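Local atomic coordinates of c-di-GMP synthase (Capnocytophaga granulosa, PDB entry 6WT9), a protein that makes the cyclic dinucleotide second messenger 3',3'-c-di-GMP from two molecules of GTP, as the signalling enzyme of a CBASS antiphage defence system. Residues K43-A48 with I250-N255. Residues are numbered along the deposited sequence; the frame is centred on the assembly and turned at random.
Sequences KYITLA and IRFLKN
Phe252 holds CG anti to its own nitrogen (chi1 -180°), which swings the ring out to Ala48 and Ile45, while Asn255 turns its amide onto the carbonyl of Ala48. The contact is a buried helix-helix crossing in the helical part of this CD-NTase: the C-terminal part of helix 40-49 packs across the side of helix 245-259, the axes of the two short segments approaching to 9.1 Å at 119°. Ile45 CG2 lies 3.8 Å from Phe252 CE1, and Ala48 CB packs obliquely against CD1 of the same ring. Ile343 of helix 327-347 touches both Ile45 and Phe252, extending this apolar cluster. Consistent with the small side chain of Ala48, its CA is 5.0 Å from Phe252 CA. Its carbonyl, near the end of the helix, also receives a CH...O contact from Phe252 CA. The Arg251 guanidinium hydrogen-bonds Met49 O through NH2 and Asn89 O through NH1, and Tyr44 OH is hydrogen-bonded to Asp259 OD2. Arg16 of helix 6-17 holds Asn255 OD1, fixing which way round the amide sits. Asn255 ND2 thus donates to Ala48 O over 3.0 Å, the oxygen lying nearly in the amide plane, with an N-H...O angle of 146°.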
ATOM      1  N   LYS A  43     -19.835  11.541   1.875  1.00 15.80           N
ATOM      2  CA  LYS A  43     -19.100  11.481   0.614  1.00 11.77           C
ATOM      3  C   LYS A  43     -17.621  11.227   0.862  1.00 16.42           C
ATOM      4  O   LYS A  43     -17.004  10.380   0.205  1.00 18.49           O
ATOM      5  CB  LYS A  43     -19.279  12.782  -0.168  1.00 10.26           C
ATOM      6  CG  LYS A  43     -20.692  13.096  -0.613  1.00 27.82           C
ATOM      7  CD  LYS A  43     -20.707  14.415  -1.374  1.00 27.21           C
ATOM      8  CE  LYS A  43     -22.097  14.787  -1.847  1.00 35.34           C
ATOM      9  NZ  LYS A  43     -22.075  16.063  -2.618  1.00 38.33           N
ATOM     10  N   TYR A  44     -17.033  11.966   1.804  1.00 15.08           N
ATOM     11  CA  TYR A  44     -15.607  11.833   2.076  1.00 14.18           C
ATOM     12  C   TYR A  44     -15.275  10.448   2.613  1.00 13.66           C
ATOM     13  O   TYR A  44     -14.294   9.831   2.183  1.00 23.62           O
ATOM     14  CB  TYR A  44     -15.167  12.920   3.059  1.00 13.62           C
ATOM     15  CG  TYR A  44     -13.710  12.851   3.454  1.00 21.39           C
ATOM     16  CD1 TYR A  44     -12.711  13.204   2.559  1.00 21.53           C
ATOM     17  CD2 TYR A  44     -13.336  12.442   4.727  1.00 21.72           C
ATOM     18  CE1 TYR A  44     -11.378  13.146   2.917  1.00 21.33           C
ATOM     19  CE2 TYR A  44     -12.007  12.382   5.095  1.00 24.25           C
ATOM     20  CZ  TYR A  44     -11.032  12.736   4.187  1.00 21.56           C
ATOM     21  OH  TYR A  44      -9.707  12.676   4.551  1.00 20.20           O
ATOM     22  N   ILE A  45     -16.088   9.938   3.539  1.00 15.87           N
ATOM     23  CA  ILE A  45     -15.832   8.620   4.108  1.00 10.49           C
ATOM     24  C   ILE A  45     -15.997   7.534   3.052  1.00  8.11           C
ATOM     25  O   ILE A  45     -15.175   6.616   2.953  1.00 13.59           O
ATOM     26  CB  ILE A  45     -16.751   8.376   5.319  1.00 11.04           C
ATOM     27  CG1 ILE A  45     -16.469   9.402   6.419  1.00 13.30           C
ATOM     28  CG2 ILE A  45     -16.565   6.966   5.859  1.00 15.00           C
ATOM     29  CD1 ILE A  45     -17.512   9.413   7.515  1.00 15.35           C
ATOM     30  N   THR A  46     -17.056   7.622   2.242  1.00 10.96           N
ATOM     31  CA  THR A  46     -17.308   6.589   1.241  1.00 13.81           C
ATOM     32  C   THR A  46     -16.215   6.561   0.181  1.00 14.87           C
ATOM     33  O   THR A  46     -15.780   5.483  -0.241  1.00 11.20           O
ATOM     34  CB  THR A  46     -18.674   6.801   0.588  1.00 15.13           C
ATOM     35  OG1 THR A  46     -19.697   6.787   1.592  1.00 16.44           O
ATOM     36  CG2 THR A  46     -18.954   5.697  -0.417  1.00 14.92           C
ATOM     37  N   LEU A  47     -15.755   7.734  -0.261  1.00 14.55           N
ATOM     38  CA  LEU A  47     -14.702   7.769  -1.269  1.00 14.91           C
ATOM     39  C   LEU A  47     -13.353   7.368  -0.689  1.00  9.70           C
ATOM     40  O   LEU A  47     -12.550   6.732  -1.381  1.00 14.35           O
ATOM     41  CB  LEU A  47     -14.620   9.158  -1.902  1.00 14.84           C
ATOM     42  CG  LEU A  47     -13.697   9.257  -3.118  1.00 17.17           C
ATOM     43  CD1 LEU A  47     -14.042   8.174  -4.128  1.00 18.22           C
ATOM     44  CD2 LEU A  47     -13.787  10.634  -3.755  1.00 17.69           C
ATOM     45  N   ALA A  48     -13.087   7.715   0.573  1.00 11.76           N
ATOM     46  CA  ALA A  48     -11.825   7.335   1.199  1.00 15.40           C
ATOM     47  C   ALA A  48     -11.712   5.831   1.405  1.00 16.77           C
ATOM     48  O   ALA A  48     -10.600   5.328   1.595  1.00 16.83           O
ATOM     49  CB  ALA A  48     -11.657   8.057   2.537  1.00 15.65           C
ATOM     50  N   ILE A 250      -8.221  -0.115   5.436  1.00 13.84           N
ATOM     51  CA  ILE A 250      -6.835   0.236   5.123  1.00 12.24           C
ATOM     52  C   ILE A 250      -6.782   1.528   4.318  1.00  9.97           C
ATOM     53  O   ILE A 250      -6.078   2.478   4.682  1.00  6.72           O
ATOM     54  CB  ILE A 250      -6.141  -0.921   4.380  1.00  8.64           C
ATOM     55  CG1 ILE A 250      -5.927  -2.112   5.315  1.00 11.12           C
ATOM     56  CG2 ILE A 250      -4.819  -0.458   3.786  1.00  4.99           C
ATOM     57  CD1 ILE A 250      -5.269  -3.312   4.644  1.00  6.43           C
ATOM     58  N   ARG A 251      -7.528   1.583   3.209  1.00 13.50           N
ATOM     59  CA  ARG A 251      -7.545   2.784   2.376  1.00 14.53           C
ATOM     60  C   ARG A 251      -8.064   3.991   3.145  1.00 14.87           C
ATOM     61  O   ARG A 251      -7.603   5.117   2.921  1.00 12.38           O
ATOM     62  CB  ARG A 251      -8.396   2.543   1.126  1.00 11.36           C
ATOM     63  CG  ARG A 251      -7.901   1.401   0.250  1.00 14.18           C
ATOM     64  CD  ARG A 251      -8.658   1.335  -1.068  1.00 20.41           C
ATOM     65  NE  ARG A 251     -10.029   0.860  -0.902  1.00 18.15           N
ATOM     66  CZ  ARG A 251     -10.470  -0.321  -1.323  1.00 14.36           C
ATOM     67  NH1 ARG A 251      -9.650  -1.158  -1.946  1.00 16.25           N
ATOM     68  NH2 ARG A 251     -11.738  -0.664  -1.126  1.00  8.31           N
ATOM     69  N   PHE A 252      -9.016   3.775   4.055  1.00 15.01           N
ATOM     70  CA  PHE A 252      -9.552   4.867   4.862  1.00 11.87           C
ATOM     71  C   PHE A 252      -8.469   5.489   5.735  1.00 15.80           C
ATOM     72  O   PHE A 252      -8.276   6.711   5.732  1.00 12.41           O
ATOM     73  CB  PHE A 252     -10.711   4.345   5.713  1.00  7.15           C
ATOM     74  CG  PHE A 252     -11.352   5.384   6.586  1.00 11.62           C
ATOM     75  CD1 PHE A 252     -12.256   6.290   6.058  1.00 11.23           C
ATOM     76  CD2 PHE A 252     -11.077   5.432   7.942  1.00 10.43           C
ATOM     77  CE1 PHE A 252     -12.861   7.236   6.863  1.00 13.30           C
ATOM     78  CE2 PHE A 252     -11.679   6.376   8.753  1.00 14.83           C
ATOM     79  CZ  PHE A 252     -12.570   7.282   8.213  1.00 14.21           C
ATOM     80  N   LEU A 253      -7.743   4.656   6.486  1.00 13.90           N
ATOM     81  CA  LEU A 253      -6.689   5.169   7.357  1.00 18.02           C
ATOM     82  C   LEU A 253      -5.598   5.867   6.556  1.00 16.35           C
ATOM     83  O   LEU A 253      -5.081   6.911   6.975  1.00 17.59           O
ATOM     84  CB  LEU A 253      -6.094   4.034   8.189  1.00 17.08           C
ATOM     85  CG  LEU A 253      -6.986   3.439   9.278  1.00 16.00           C
ATOM     86  CD1 LEU A 253      -6.193   2.463  10.133  1.00 10.25           C
ATOM     87  CD2 LEU A 253      -7.592   4.537  10.136  1.00  4.96           C
ATOM     88  N   LYS A 254      -5.231   5.306   5.402  1.00 11.74           N
ATOM     89  CA  LYS A 254      -4.203   5.931   4.575  1.00 15.07           C
ATOM     90  C   LYS A 254      -4.653   7.292   4.061  1.00 14.00           C
ATOM     91  O   LYS A 254      -3.833   8.207   3.928  1.00 20.40           O
ATOM     92  CB  LYS A 254      -3.832   5.006   3.413  1.00 11.19           C
ATOM     93  CG  LYS A 254      -3.187   3.700   3.858  1.00 16.00           C
ATOM     94  CD  LYS A 254      -3.079   2.689   2.723  1.00 16.94           C
ATOM     95  CE  LYS A 254      -2.063   3.111   1.676  1.00 18.62           C
ATOM     96  NZ  LYS A 254      -1.875   2.052   0.638  1.00 12.80           N
ATOM     97  N   ASN A 255      -5.947   7.451   3.781  1.00 12.56           N
ATOM     98  CA  ASN A 255      -6.449   8.749   3.344  1.00 13.67           C
ATOM     99  C   ASN A 255      -6.506   9.740   4.501  1.00 15.64           C
ATOM    100  O   ASN A 255      -6.240  10.933   4.314  1.00 16.42           O
ATOM    101  CB  ASN A 255      -7.819   8.590   2.688  1.00  7.06           C
ATOM    102  CG  ASN A 255      -7.717   8.287   1.207  1.00 11.94           C
ATOM    103  OD1 ASN A 255      -7.019   8.984   0.470  1.00 12.71           O
ATOM    104  ND2 ASN A 255      -8.402   7.240   0.764  1.00 11.30           N
TER